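Local atomic coordinates of insecticidal crystal protein Cry7Cal (Bacillus thuringiensis, PDB entry 5ZI1), a protein that acts as an insecticidal toxin against the locust Locusta migratoria manilensis and, like other delta endotoxins, probably binds a receptor on target cells. Residues Leu46-Asn50 with Lys51-Leu55; Arg104-Lys107 with Leu108-Leu111; Trp212-Tyr215 with Asn216-Arg219; Thr453-Ser456 with Val457-Asp460; Thr550-Glu553 with Gly554-Leu557. All blocks are in the same frame, centred on the assembly; numbering follows the deposited sequence. Where two conformers were deposited one is given.

How the contacts relate
Contact 3 and contact 4 are largely buried, contact 1 is partly so, and contacts 2 and 5 lie at the surface. Contacts 1, 2 and 3 belong to the N-terminal helical domain: the first is the break between helices 33-47 and 54-67, the second the start of helix 107-127, the third two turns of helix 208-227. Contact 4 ends a strand of the middle domain, and contact 5 is a loop of the C-terminal domain. Backbone carbonyls take most bonds at the break and the capped helix start; contact 3 adds salt bridges and aromatic packing; contacts 4 and 5 each have a charged side chain bonded to a backbone atom of a turn.

Contact 1 (Leu46-Asn50 with Lys51-Leu55); sequences LLWPN and KQNDL
W48 and N53 run side by side and point the same way, the indole and amide planes turned 50° from each other. N53 OD1 lies at the rim of the indole, in its plane, 2.9 Å from W48 NE1; the N-H points well off line, so the bond is weak, and doubtful too, since N53 was modelled in two conformers. A chi1 of -70° sets the W48 ring beside its own backbone N, where its CD1 also comes near Q52 O. After W48 the chain reverses through N50 and K51, both in the left-handed helical region, with K51 N bonded to W48 O (2.9 Å) and Q52 N to P49 O (3.1 Å). L55 turns its side chain back toward helix 33-47, CD2 3.4 Å from L46 O and CB alongside L47 O. The break between helices 33-47 and 54-67 matches the interrupted second helix of three-domain Cry toxins; W56 meets the W48 ring, and helix 141-165 touches L47 and W48. One water donates to L47 O and Q52 O and accepts from L55 N at 3.0 Å, so the L47 carbonyl at the end of one helix, the L55 amide in the first turn of the next and the loop carbonyl of Q52 share one solvent molecule.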
loop_
_atom_site.group_PDB
_atom_site.type_symbol
_atom_site.label_atom_id
_atom_site.label_comp_id
_atom_site.label_asym_id
_atom_site.label_seq_id
_atom_site.Cartn_x
_atom_site.Cartn_y
_atom_site.Cartn_z
ATOM N N LEU A 46 3.157 3.189 -20.181
ATOM C CA LEU A 46 2.804 2.145 -19.224
ATOM C C LEU A 46 1.361 1.712 -19.387
ATOM O O LEU A 46 1.073 0.512 -19.456
ATOM C CB LEU A 46 3.038 2.614 -17.796
ATOM C CG LEU A 46 4.476 2.503 -17.318
ATOM C CD1 LEU A 46 4.622 3.157 -15.955
ATOM C CD2 LEU A 46 4.868 1.016 -17.294
ATOM N N LEU A 47 0.436 2.681 -19.453
ATOM C CA LEU A 47 -0.988 2.370 -19.437
ATOM C C LEU A 47 -1.492 1.909 -20.799
ATOM O O LEU A 47 -2.453 1.139 -20.870
ATOM C CB LEU A 47 -1.789 3.590 -18.954
ATOM C CG LEU A 47 -1.782 3.873 -17.442
ATOM C CD1 LEU A 47 -2.434 5.222 -17.090
ATOM C CD2 LEU A 47 -2.484 2.757 -16.715
ATOM N N TRP A 48 -0.896 2.391 -21.880
ATOM C CA TRP A 48 -1.258 1.980 -23.232
ATOM C C TRP A 48 -0.003 1.539 -23.970
ATOM O O TRP A 48 0.478 2.249 -24.865
ATOM C CB TRP A 48 -1.940 3.111 -23.998
ATOM C CG TRP A 48 -3.312 3.477 -23.537
ATOM C CD1 TRP A 48 -4.485 2.914 -23.930
ATOM C CD2 TRP A 48 -3.657 4.539 -22.635
ATOM N NE1 TRP A 48 -5.551 3.552 -23.325
ATOM C CE2 TRP A 48 -5.064 4.550 -22.521
ATOM C CE3 TRP A 48 -2.916 5.470 -21.908
ATOM C CZ2 TRP A 48 -5.739 5.458 -21.709
ATOM C CZ3 TRP A 48 -3.592 6.377 -21.102
ATOM C CH2 TRP A 48 -4.982 6.361 -21.008
ATOM N N PRO A 49 0.554 0.372 -23.620
ATOM C CA PRO A 49 1.751 -0.117 -24.325
ATOM C C PRO A 49 1.482 -0.229 -25.817
ATOM O O PRO A 49 0.462 -0.772 -26.243
ATOM C CB PRO A 49 2.012 -1.497 -23.695
ATOM C CG PRO A 49 1.260 -1.491 -22.407
ATOM C CD PRO A 49 0.070 -0.584 -22.613
ATOM N N ASN A 50 2.398 0.319 -26.612
ATOM C CA ASN A 50 2.250 0.350 -28.066
ATOM C C ASN A 50 0.893 0.903 -28.483
ATOM O O ASN A 50 0.328 0.491 -29.497
ATOM C CB ASN A 50 2.493 -1.035 -28.664
ATOM C CG ASN A 50 3.896 -1.535 -28.369
ATOM O OD1 ASN A 50 4.853 -1.166 -29.062
ATOM N ND2 ASN A 50 4.038 -2.332 -27.301
ATOM N N LYS A 51 0.366 1.843 -27.692
ATOM C CA LYS A 51 -0.860 2.564 -28.024
ATOM C C LYS A 51 -2.054 1.626 -28.169
ATOM O O LYS A 51 -2.974 1.898 -28.941
ATOM C CB LYS A 51 -0.667 3.402 -29.287
ATOM C CG LYS A 51 0.269 4.591 -29.078
ATOM C CD LYS A 51 1.153 4.816 -30.287
ATOM C CE LYS A 51 1.840 6.169 -30.244
ATOM N NZ LYS A 51 0.935 7.225 -30.783
ATOM N N GLN A 52 -2.044 0.523 -27.419
ATOM C CA GLN A 52 -3.123 -0.453 -27.408
ATOM C C GLN A 52 -3.769 -0.497 -26.029
ATOM O O GLN A 52 -3.199 -0.022 -25.042
ATOM C CB GLN A 52 -2.630 -1.871 -27.759
ATOM C CG GLN A 52 -1.483 -1.940 -28.748
ATOM C CD GLN A 52 -1.933 -1.817 -30.187
ATOM O OE1 GLN A 52 -3.066 -1.425 -30.471
ATOM N NE2 GLN A 52 -1.040 -2.164 -31.110
ATOM N N ASN A 53 -4.959 -1.107 -25.976
ATOM C CA ASN A 53 -5.687 -1.218 -24.717
ATOM C C ASN A 53 -5.406 -2.545 -23.990
ATOM O O ASN A 53 -6.174 -2.934 -23.107
ATOM C CB ASN A 53 -7.195 -1.028 -24.947
ATOM C CG ASN A 53 -7.621 0.469 -25.104
ATOM O OD1 ASN A 53 -7.002 1.387 -24.562
ATOM N ND2 ASN A 53 -8.701 0.689 -25.842
ATOM N N ASP A 54 -4.281 -3.209 -24.300
ATOM C CA ASP A 54 -3.987 -4.521 -23.709
ATOM C C ASP A 54 -4.035 -4.505 -22.182
ATOM O O ASP A 54 -4.587 -5.426 -21.564
ATOM C CB ASP A 54 -2.614 -5.020 -24.168
ATOM C CG ASP A 54 -2.623 -5.551 -25.597
ATOM O OD1 ASP A 54 -3.677 -5.486 -26.263
ATOM O OD2 ASP A 54 -1.567 -6.038 -26.062
ATOM N N LEU A 55 -3.464 -3.467 -21.554
ATOM C CA LEU A 55 -3.402 -3.433 -20.092
ATOM C C LEU A 55 -4.783 -3.236 -19.485
ATOM O O LEU A 55 -5.116 -3.858 -18.468
ATOM C CB LEU A 55 -2.447 -2.334 -19.621
ATOM C CG LEU A 55 -2.046 -2.424 -18.143
ATOM C CD1 LEU A 55 -1.247 -3.694 -17.891
ATOM C CD2 LEU A 55 -1.244 -1.213 -17.701
HETATM O O HOH W 1 -3.522 -0.593 -22.361
#

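Contact 2 (Arg104-Lys107 with Leu108-Leu111)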
loop_
_atom_site.group_PDB
_atom_site.type_symbol
_atom_site.label_atom_id
_atom_site.label_comp_id
_atom_site.label_asym_id
_atom_site.label_seq_id
_atom_site.Cartn_x
_atom_site.Cartn_y
_atom_site.Cartn_z
ATOM N N ARG A 104 6.841 29.498 -25.222
ATOM C CA ARG A 104 5.833 30.063 -24.329
ATOM C C ARG A 104 5.317 31.440 -24.737
ATOM O O ARG A 104 4.181 31.800 -24.414
ATOM C CB ARG A 104 6.380 30.153 -22.914
ATOM C CG ARG A 104 6.643 28.821 -22.291
ATOM C CD ARG A 104 6.850 29.011 -20.819
ATOM N NE ARG A 104 7.045 27.741 -20.140
ATOM C CZ ARG A 104 6.766 27.546 -18.860
ATOM N NH1 ARG A 104 6.280 28.547 -18.135
ATOM N NH2 ARG A 104 6.971 26.357 -18.309
ATOM N N SER A 105 6.141 32.229 -25.426
ATOM C CA SER A 105 5.708 33.565 -25.811
ATOM C C SER A 105 4.703 33.545 -26.955
ATOM O O SER A 105 4.080 34.577 -27.219
ATOM C CB SER A 105 6.914 34.425 -26.190
ATOM O OG SER A 105 7.517 33.987 -27.401
ATOM N N ASP A 106 4.530 32.407 -27.628
ATOM C CA ASP A 106 3.621 32.295 -28.766
ATOM C C ASP A 106 2.181 32.239 -28.260
ATOM O O ASP A 106 1.766 31.254 -27.636
ATOM C CB ASP A 106 3.985 31.061 -29.588
ATOM C CG ASP A 106 3.114 30.882 -30.827
ATOM O OD1 ASP A 106 1.869 30.954 -30.726
ATOM O OD2 ASP A 106 3.687 30.636 -31.913
ATOM N N LYS A 107 1.413 33.295 -28.544
ATOM C CA LYS A 107 0.029 33.370 -28.076
ATOM C C LYS A 107 -0.799 32.196 -28.596
ATOM O O LYS A 107 -1.552 31.568 -27.841
ATOM C CB LYS A 107 -0.592 34.698 -28.508
ATOM C CG LYS A 107 -2.019 34.888 -28.045
ATOM C CD LYS A 107 -2.062 35.729 -26.772
ATOM C CE LYS A 107 -3.333 35.463 -25.961
ATOM N NZ LYS A 107 -3.730 36.622 -25.099
ATOM N N LEU A 108 -0.661 31.879 -29.884
ATOM C CA LEU A 108 -1.463 30.815 -30.474
ATOM C C LEU A 108 -1.156 29.449 -29.858
ATOM O O LEU A 108 -2.010 28.550 -29.880
ATOM C CB LEU A 108 -1.256 30.796 -31.994
ATOM C CG LEU A 108 -1.692 29.558 -32.788
ATOM C CD1 LEU A 108 -3.212 29.426 -32.806
ATOM C CD2 LEU A 108 -1.161 29.629 -34.203
ATOM N N LYS A 109 0.041 29.261 -29.301
ATOM C CA LYS A 109 0.320 27.976 -28.676
ATOM C C LYS A 109 -0.224 27.921 -27.261
ATOM O O LYS A 109 -0.542 26.837 -26.768
ATOM C CB LYS A 109 1.823 27.682 -28.705
ATOM C CG LYS A 109 2.266 27.119 -30.051
ATOM C CD LYS A 109 3.776 27.169 -30.245
ATOM C CE LYS A 109 4.159 26.656 -31.634
ATOM N NZ LYS A 109 5.531 27.063 -32.049
ATOM N N GLN A 110 -0.350 29.071 -26.601
ATOM C CA GLN A 110 -1.109 29.118 -25.355
ATOM C C GLN A 110 -2.568 28.759 -25.596
ATOM O O GLN A 110 -3.157 27.967 -24.854
ATOM C CB GLN A 110 -1.014 30.502 -24.727
ATOM C CG GLN A 110 0.324 30.822 -24.148
ATOM C CD GLN A 110 0.511 32.297 -24.010
ATOM O OE1 GLN A 110 -0.377 33.004 -23.525
ATOM N NE2 GLN A 110 1.651 32.790 -24.471
ATOM N N LEU A 111 -3.177 29.351 -26.620
ATOM C CA LEU A 111 -4.547 28.981 -26.938
ATOM C C LEU A 111 -4.665 27.482 -27.124
ATOM O O LEU A 111 -5.525 26.851 -26.505
ATOM C CB LEU A 111 -5.028 29.711 -28.185
ATOM C CG LEU A 111 -5.665 31.074 -27.931
ATOM C CD1 LEU A 111 -4.992 31.861 -26.799
ATOM C CD2 LEU A 111 -5.673 31.882 -29.212
#
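The D106 carboxylate has the aliphatic chain of K109 over one face, CD standing 3.8 Å from CG of the acid, and on that same side K109 N meets D106 OD1 at 2.9 Å from 45° above the carboxylate plane. L108 CB comes up to the same oxygen at 3.4 Å. The other flat group, the Q110 amide, reaches R104 O through NE2 at 2.7 Å; the carbonyl lies 26° out of the amide plane, yet the donor sits almost on the extension of its C=O bond. D106 holds CG anti to its own N (chi1 -178°), which carries OD1 to the K109 amide; D106, at the N-cap of helix 107-127, thus caps it with its side chain, at the turn that follows helix 73-101 in the helical bundle of the N-terminal domain. Behind the cap, D106 O accepts from Q110 N at 3.2 Å, and K107 O from L111 N. D106 and K109 cross at about a right angle; their charged ends, D106 OD2 and K109 NZ, stay 4.0 Å apart, beyond a salt bridge. The R104 side chain leads away from the helix start to a salt bridge with E164 and a hydrogen bond to Q101, while K107 CE lies 4.1 Å from L111 CD1.

Contact 3 (Trp212-Tyr215 with Asn216-Arg219)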
loop_
_atom_site.group_PDB
_atom_site.type_symbol
_atom_site.label_atom_id
_atom_site.label_comp_id
_atom_site.label_asym_id
_atom_site.label_seq_id
_atom_site.Cartn_x
_atom_site.Cartn_y
_atom_site.Cartn_z
ATOM N N TRP A 212 -10.970 -18.196 2.074
ATOM C CA TRP A 212 -10.022 -17.216 2.582
ATOM C C TRP A 212 -8.956 -16.877 1.549
ATOM O O TRP A 212 -8.632 -15.702 1.346
ATOM C CB TRP A 212 -9.359 -17.714 3.855
ATOM C CG TRP A 212 -8.624 -16.609 4.467
ATOM C CD1 TRP A 212 -9.145 -15.618 5.252
ATOM C CD2 TRP A 212 -7.232 -16.324 4.329
ATOM N NE1 TRP A 212 -8.158 -14.746 5.630
ATOM C CE2 TRP A 212 -6.974 -15.146 5.071
ATOM C CE3 TRP A 212 -6.179 -16.947 3.655
ATOM C CZ2 TRP A 212 -5.712 -14.585 5.160
ATOM C CZ3 TRP A 212 -4.926 -16.391 3.749
ATOM C CH2 TRP A 212 -4.697 -15.221 4.495
ATOM N N GLU A 213 -8.403 -17.888 0.879
ATOM C CA GLU A 213 -7.344 -17.621 -0.086
ATOM C C GLU A 213 -7.811 -16.657 -1.169
ATOM O O GLU A 213 -7.106 -15.703 -1.509
ATOM C CB GLU A 213 -6.852 -18.930 -0.699
ATOM C CG GLU A 213 -5.775 -18.740 -1.742
ATOM C CD GLU A 213 -4.966 -20.027 -1.970
ATOM O OE1 GLU A 213 -4.260 -20.483 -1.042
ATOM O OE2 GLU A 213 -5.052 -20.594 -3.074
ATOM N N ASN A 214 -9.002 -16.895 -1.727
ATOM C CA ASN A 214 -9.523 -16.014 -2.768
ATOM C C ASN A 214 -9.794 -14.624 -2.207
ATOM O O ASN A 214 -9.596 -13.617 -2.892
ATOM C CB ASN A 214 -10.805 -16.585 -3.368
ATOM C CG ASN A 214 -10.582 -17.890 -4.137
ATOM O OD1 ASN A 214 -9.468 -18.203 -4.570
ATOM N ND2 ASN A 214 -11.661 -18.650 -4.320
ATOM N N TYR A 215 -10.260 -14.566 -0.966
ATOM C CA TYR A 215 -10.468 -13.302 -0.286
ATOM C C TYR A 215 -9.143 -12.563 -0.115
ATOM O O TYR A 215 -9.022 -11.385 -0.461
ATOM C CB TYR A 215 -11.127 -13.593 1.055
ATOM C CG TYR A 215 -11.312 -12.405 1.975
ATOM C CD1 TYR A 215 -10.284 -11.988 2.817
ATOM C CD2 TYR A 215 -12.543 -11.744 2.047
ATOM C CE1 TYR A 215 -10.462 -10.954 3.685
ATOM C CE2 TYR A 215 -12.731 -10.679 2.916
ATOM C CZ TYR A 215 -11.693 -10.289 3.726
ATOM O OH TYR A 215 -11.870 -9.240 4.591
ATOM N N ASN A 216 -8.111 -13.266 0.359
ATOM C CA ASN A 216 -6.833 -12.600 0.547
ATOM C C ASN A 216 -6.203 -12.210 -0.782
ATOM O O ASN A 216 -5.527 -11.172 -0.873
ATOM C CB ASN A 216 -5.888 -13.485 1.343
ATOM C CG ASN A 216 -4.586 -12.790 1.640
ATOM O OD1 ASN A 216 -4.551 -11.803 2.411
ATOM N ND2 ASN A 216 -3.498 -13.267 1.000
ATOM N N ARG A 217 -6.420 -13.007 -1.825
ATOM C CA ARG A 217 -5.844 -12.661 -3.118
ATOM C C ARG A 217 -6.445 -11.372 -3.660
ATOM O O ARG A 217 -5.751 -10.577 -4.303
ATOM C CB ARG A 217 -6.046 -13.795 -4.117
ATOM C CG ARG A 217 -5.435 -13.481 -5.468
ATOM C CD ARG A 217 -5.544 -14.633 -6.461
ATOM N NE ARG A 217 -4.828 -15.825 -6.011
ATOM C CZ ARG A 217 -5.428 -16.922 -5.566
ATOM N NH1 ARG A 217 -4.700 -17.967 -5.175
ATOM N NH2 ARG A 217 -6.759 -16.968 -5.512
ATOM N N PHE A 218 -7.746 -11.173 -3.449
ATOM C CA PHE A 218 -8.379 -9.932 -3.857
ATOM C C PHE A 218 -7.795 -8.761 -3.082
ATOM O O PHE A 218 -7.393 -7.750 -3.669
ATOM C CB PHE A 218 -9.878 -10.051 -3.641
ATOM C CG PHE A 218 -10.642 -8.813 -3.941
ATOM C CD1 PHE A 218 -11.095 -8.553 -5.217
ATOM C CD2 PHE A 218 -10.963 -7.923 -2.927
ATOM C CE1 PHE A 218 -11.835 -7.413 -5.478
ATOM C CE2 PHE A 218 -11.695 -6.795 -3.186
ATOM C CZ PHE A 218 -12.134 -6.535 -4.461
ATOM N N ARG A 219 -7.692 -8.906 -1.759
ATOM C CA ARG A 219 -7.074 -7.863 -0.947
ATOM C C ARG A 219 -5.665 -7.543 -1.438
ATOM O O ARG A 219 -5.312 -6.373 -1.618
ATOM C CB ARG A 219 -7.054 -8.289 0.519
ATOM C CG ARG A 219 -6.082 -7.510 1.390
ATOM C CD ARG A 219 -6.369 -7.755 2.875
ATOM N NE ARG A 219 -6.319 -9.178 3.199
ATOM C CZ ARG A 219 -6.879 -9.723 4.283
ATOM N NH1 ARG A 219 -7.541 -8.948 5.165
ATOM N NH2 ARG A 219 -6.789 -11.048 4.483
HETATM O O HOH W 2 -4.304 -15.649 -0.783
HETATM O O HOH W 3 -7.252 -19.921 -4.510
#
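W212 and N216, one turn apart on helix 208-227, lie side by side with indole and amide planes only 5° from parallel. Both carry CG anti to the backbone N, W212 at -169° and N216 at -176°, and this brings N216 CB over the six-membered ring in a CH-pi contact, 3.8 Å from its centroid. N216 OD1 is then gripped side-on by R219, from NH2 at 3.1 Å, in the carbonyl plane and on a lone pair, and from NE at 3.3 Å. The R219 chain bends at chi3 and folds back along the helix; its guanidinium stands square to the Y215 ring: Y215 CE1 lies over one guanidinium face, 3.8 Å from R219 CZ, while NH2 approaches the tyrosine edge in its plane. R217 bends at chi3 as well, and its guanidinium plane is nearly perpendicular to that of the E213 carboxylate, NH1 3.4 Å from OE2 in a long salt bridge. Its NH2 makes a weak bond to N214 OD1 at 3.1 Å, and a water joins NH2 to E213 OE2. Stronger partners lie outside this helix: D256 for R217, E283 for R219 NH1 and W212 NE1, Y272 for E213 and F254 O for N216 ND2. F279 meets the rings of both W212 and Y215. Helix 208-227 is the last long helix of the N-terminal bundle, which in three-domain Cry toxins faces the middle domain; its contacts to F254, D256 and helix 279-286 fit that place.

Contact 4 (Thr453-Ser456 with Val457-Asp460); sequences THVS and VRPD
Bends at chi2 (-46°) and chi3 (-52°) curl the R458 chain back, bringing NH2 to 3.1 Å from V455 O. The bond is fairly straight and flat at both ends: the oxygen lies at the guanidinium edge, in its plane, and the nitrogen lies in the carbonyl plane. P459 CD lies over one guanidinium face, offset toward its rim, and V455 CG1 sits 3.9 Å from NH2. On the way the chain passes S456 O, which CG and CD each approach to 3.4 Å. S456 puts OG between its own N and carbonyl carbon (chi1 60°), turned toward the H454 ring, where ND1 and OG share a hydrogen bond of 2.7 Å in which either may donate. V457 N closes the type I turn on H454 O at 3.2 Å, coming from above the carbonyl plane, and V457 CG2 packs 3.4 Å from that same oxygen. The turn ends strand 448-454, the central strand of a three-stranded antiparallel sheet in the middle domain, and leads toward strand 468-472 of the C-terminal domain. L249 N bonds S456 OG, E248 OE2 accepts from R458 N, and W295 packs on V457 and P459. V455 O, just past the end of the strand, receives a charged donor from R458, and the S456 hydroxyl, held by an amide and an imidazole, would fix the rotation of H454, itself packed edge-to-face on H430.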
loop_
_atom_site.group_PDB
_atom_site.type_symbol
_atom_site.label_atom_id
_atom_site.label_comp_id
_atom_site.label_asym_id
_atom_site.label_seq_id
_atom_site.Cartn_x
_atom_site.Cartn_y
_atom_site.Cartn_z
ATOM N N THR A 453 5.931 -5.801 3.186
ATOM C CA THR A 453 5.727 -4.356 3.216
ATOM C C THR A 453 6.369 -3.709 1.991
ATOM O O THR A 453 7.274 -4.271 1.368
ATOM C CB THR A 453 6.293 -3.727 4.485
ATOM O OG1 THR A 453 7.717 -3.973 4.559
ATOM C CG2 THR A 453 5.569 -4.268 5.720
ATOM N N HIS A 454 5.881 -2.517 1.659
ATOM C CA HIS A 454 6.248 -1.800 0.441
ATOM C C HIS A 454 7.588 -1.093 0.606
ATOM O O HIS A 454 7.884 -0.536 1.667
ATOM C CB HIS A 454 5.156 -0.777 0.119
ATOM C CG HIS A 454 5.194 -0.249 -1.279
ATOM N ND1 HIS A 454 5.721 0.984 -1.594
ATOM C CD2 HIS A 454 4.735 -0.772 -2.440
ATOM C CE1 HIS A 454 5.608 1.192 -2.893
ATOM N NE2 HIS A 454 5.006 0.144 -3.430
ATOM N N VAL A 455 8.405 -1.104 -0.453
ATOM C CA VAL A 455 9.768 -0.585 -0.331
ATOM C C VAL A 455 9.823 0.942 -0.281
ATOM O O VAL A 455 10.879 1.510 0.040
ATOM C CB VAL A 455 10.629 -1.212 -1.456
ATOM C CG1 VAL A 455 12.035 -0.621 -1.529
ATOM C CG2 VAL A 455 10.745 -2.710 -1.221
ATOM N N SER A 456 8.699 1.636 -0.522
ATOM C CA SER A 456 8.696 3.082 -0.334
ATOM C C SER A 456 8.894 3.463 1.124
ATOM O O SER A 456 9.337 4.583 1.413
ATOM C CB SER A 456 7.388 3.691 -0.846
ATOM O OG SER A 456 6.280 3.145 -0.158
ATOM N N VAL A 457 8.564 2.573 2.057
ATOM C CA VAL A 457 8.859 2.852 3.455
ATOM C C VAL A 457 10.362 2.783 3.666
ATOM O O VAL A 457 11.009 1.790 3.307
ATOM C CB VAL A 457 8.150 1.855 4.373
ATOM C CG1 VAL A 457 8.306 2.308 5.829
ATOM C CG2 VAL A 457 6.711 1.703 3.949
ATOM N N ARG A 458 10.911 3.813 4.260
ATOM C CA ARG A 458 12.327 3.914 4.464
ATOM C C ARG A 458 12.652 3.719 5.940
ATOM O O ARG A 458 11.837 4.045 6.807
ATOM C CB ARG A 458 12.829 5.268 3.958
ATOM C CG ARG A 458 12.467 5.533 2.478
ATOM C CD ARG A 458 12.759 4.294 1.605
ATOM N NE ARG A 458 14.138 3.836 1.822
ATOM C CZ ARG A 458 14.578 2.589 1.636
ATOM N NH1 ARG A 458 15.856 2.299 1.885
ATOM N NH2 ARG A 458 13.754 1.635 1.204
ATOM N N PRO A 459 13.791 3.102 6.265
ATOM C CA PRO A 459 14.061 2.753 7.668
ATOM C C PRO A 459 14.609 3.888 8.519
ATOM O O PRO A 459 14.726 3.708 9.734
ATOM C CB PRO A 459 15.068 1.602 7.554
ATOM C CG PRO A 459 15.714 1.765 6.223
ATOM C CD PRO A 459 14.650 2.358 5.327
ATOM N N ASP A 460 14.826 5.074 7.945
ATOM C CA ASP A 460 15.496 6.136 8.685
ATOM C C ASP A 460 14.581 7.235 9.206
ATOM O O ASP A 460 15.003 7.971 10.107
ATOM C CB ASP A 460 16.573 6.800 7.820
ATOM C CG ASP A 460 17.749 5.903 7.576
ATOM O OD1 ASP A 460 18.311 5.966 6.466
ATOM O OD2 ASP A 460 18.102 5.132 8.492
#

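Contact 5 (Thr550-Glu553 with Gly554-Leu557)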
loop_
_atom_site.group_PDB
_atom_site.type_symbol
_atom_site.label_atom_id
_atom_site.label_comp_id
_atom_site.label_asym_id
_atom_site.label_seq_id
_atom_site.Cartn_x
_atom_site.Cartn_y
_atom_site.Cartn_z
ATOM N N THR A 550 -13.706 17.912 12.366
ATOM C CA THR A 550 -13.868 17.682 10.942
ATOM C C THR A 550 -15.040 16.771 10.614
ATOM O O THR A 550 -15.381 16.632 9.439
ATOM C CB THR A 550 -12.581 17.088 10.355
ATOM O OG1 THR A 550 -12.397 15.758 10.865
ATOM C CG2 THR A 550 -11.387 17.971 10.741
ATOM N N MET A 551 -15.677 16.178 11.614
ATOM C CA MET A 551 -16.651 15.121 11.398
ATOM C C MET A 551 -17.455 14.960 12.674
ATOM O O MET A 551 -17.054 15.429 13.743
ATOM C CB MET A 551 -15.968 13.801 11.040
ATOM C CG MET A 551 -14.904 13.417 12.044
ATOM S SD MET A 551 -14.112 11.821 11.744
ATOM C CE MET A 551 -15.553 10.752 11.782
ATOM N N LYS A 552 -18.595 14.286 12.546
ATOM C CA LYS A 552 -19.432 13.931 13.681
ATOM C C LYS A 552 -19.142 12.487 14.068
ATOM O O LYS A 552 -18.757 11.673 13.230
ATOM C CB LYS A 552 -20.920 14.109 13.353
ATOM C CG LYS A 552 -21.307 15.522 12.932
ATOM C CD LYS A 552 -22.793 15.610 12.574
ATOM C CE LYS A 552 -23.594 16.395 13.623
ATOM N NZ LYS A 552 -25.043 16.007 13.634
ATOM N N GLU A 553 -19.311 12.181 15.350
ATOM C CA GLU A 553 -18.989 10.848 15.826
ATOM C C GLU A 553 -19.764 9.806 15.042
ATOM O O GLU A 553 -20.938 9.996 14.713
ATOM C CB GLU A 553 -19.292 10.712 17.313
ATOM C CG GLU A 553 -18.717 9.432 17.902
ATOM C CD GLU A 553 -19.102 9.237 19.354
ATOM O OE1 GLU A 553 -19.214 8.064 19.781
ATOM O OE2 GLU A 553 -19.302 10.256 20.063
ATOM N N GLY A 554 -19.083 8.716 14.707
ATOM C CA GLY A 554 -19.666 7.620 13.966
ATOM C C GLY A 554 -19.562 7.695 12.457
ATOM O O GLY A 554 -19.355 6.668 11.807
ATOM N N GLU A 555 -19.689 8.887 11.879
ATOM C CA GLU A 555 -19.751 8.968 10.430
ATOM C C GLU A 555 -18.373 8.688 9.829
ATOM O O GLU A 555 -17.405 8.350 10.525
ATOM C CB GLU A 555 -20.313 10.325 9.994
ATOM C CG GLU A 555 -19.332 11.476 10.057
ATOM C CD GLU A 555 -20.011 12.847 10.037
ATOM O OE1 GLU A 555 -19.291 13.849 9.832
ATOM O OE2 GLU A 555 -21.248 12.920 10.232
ATOM N N ALA A 556 -18.293 8.781 8.506
ATOM C CA ALA A 556 -17.050 8.469 7.821
ATOM C C ALA A 556 -15.968 9.470 8.213
ATOM O O ALA A 556 -16.242 10.639 8.507
ATOM C CB ALA A 556 -17.257 8.480 6.306
ATOM N N LEU A 557 -14.724 9.001 8.228
ATOM C CA LEU A 557 -13.636 9.904 8.556
ATOM C C LEU A 557 -13.510 10.950 7.463
ATOM O O LEU A 557 -13.661 10.658 6.278
ATOM C CB LEU A 557 -12.326 9.142 8.737
ATOM C CG LEU A 557 -12.072 8.676 10.171
ATOM C CD1 LEU A 557 -13.078 7.628 10.604
ATOM C CD2 LEU A 557 -10.655 8.131 10.330
#
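E555 reaches back across its turn to K552. Its CB stands 3.8 Å from K552 O, and CG closes to 3.2 Å from that same oxygen, because a chi1 of 78° places it between the residue's own N and carbonyl carbon. CD lies 3.2 Å from K552 N. At the tip the two oxygens part: OE1 accepts K552 N at 2.8 Å, nearly straight but from 84° above the carboxylate plane, and also touches M551 CA, whereas OE2 rests 3.4 Å from K552 CB, the two side chains running past one another at a slant. E555 N in turn bonds K552 O at 3.2 Å, closing a type II turn whose third residue, G554, has the positive phi usual for glycine there. Inside the loop the bend of M551 at chi3 (-58°) turns CE toward E555 O and A556 O, and its SD packs 4.1 Å from L557 CG; Y591 touches both M551 and L557, which ties this turn before strand 560-571 to strand 589-599 of the C-terminal domain. K552 and E555 are thus joined by a backbone N-H to carboxylate bond and not by an ion pair, since the amine and OE2 are well apart; the bonded amide would probably favour the charged form of the acid.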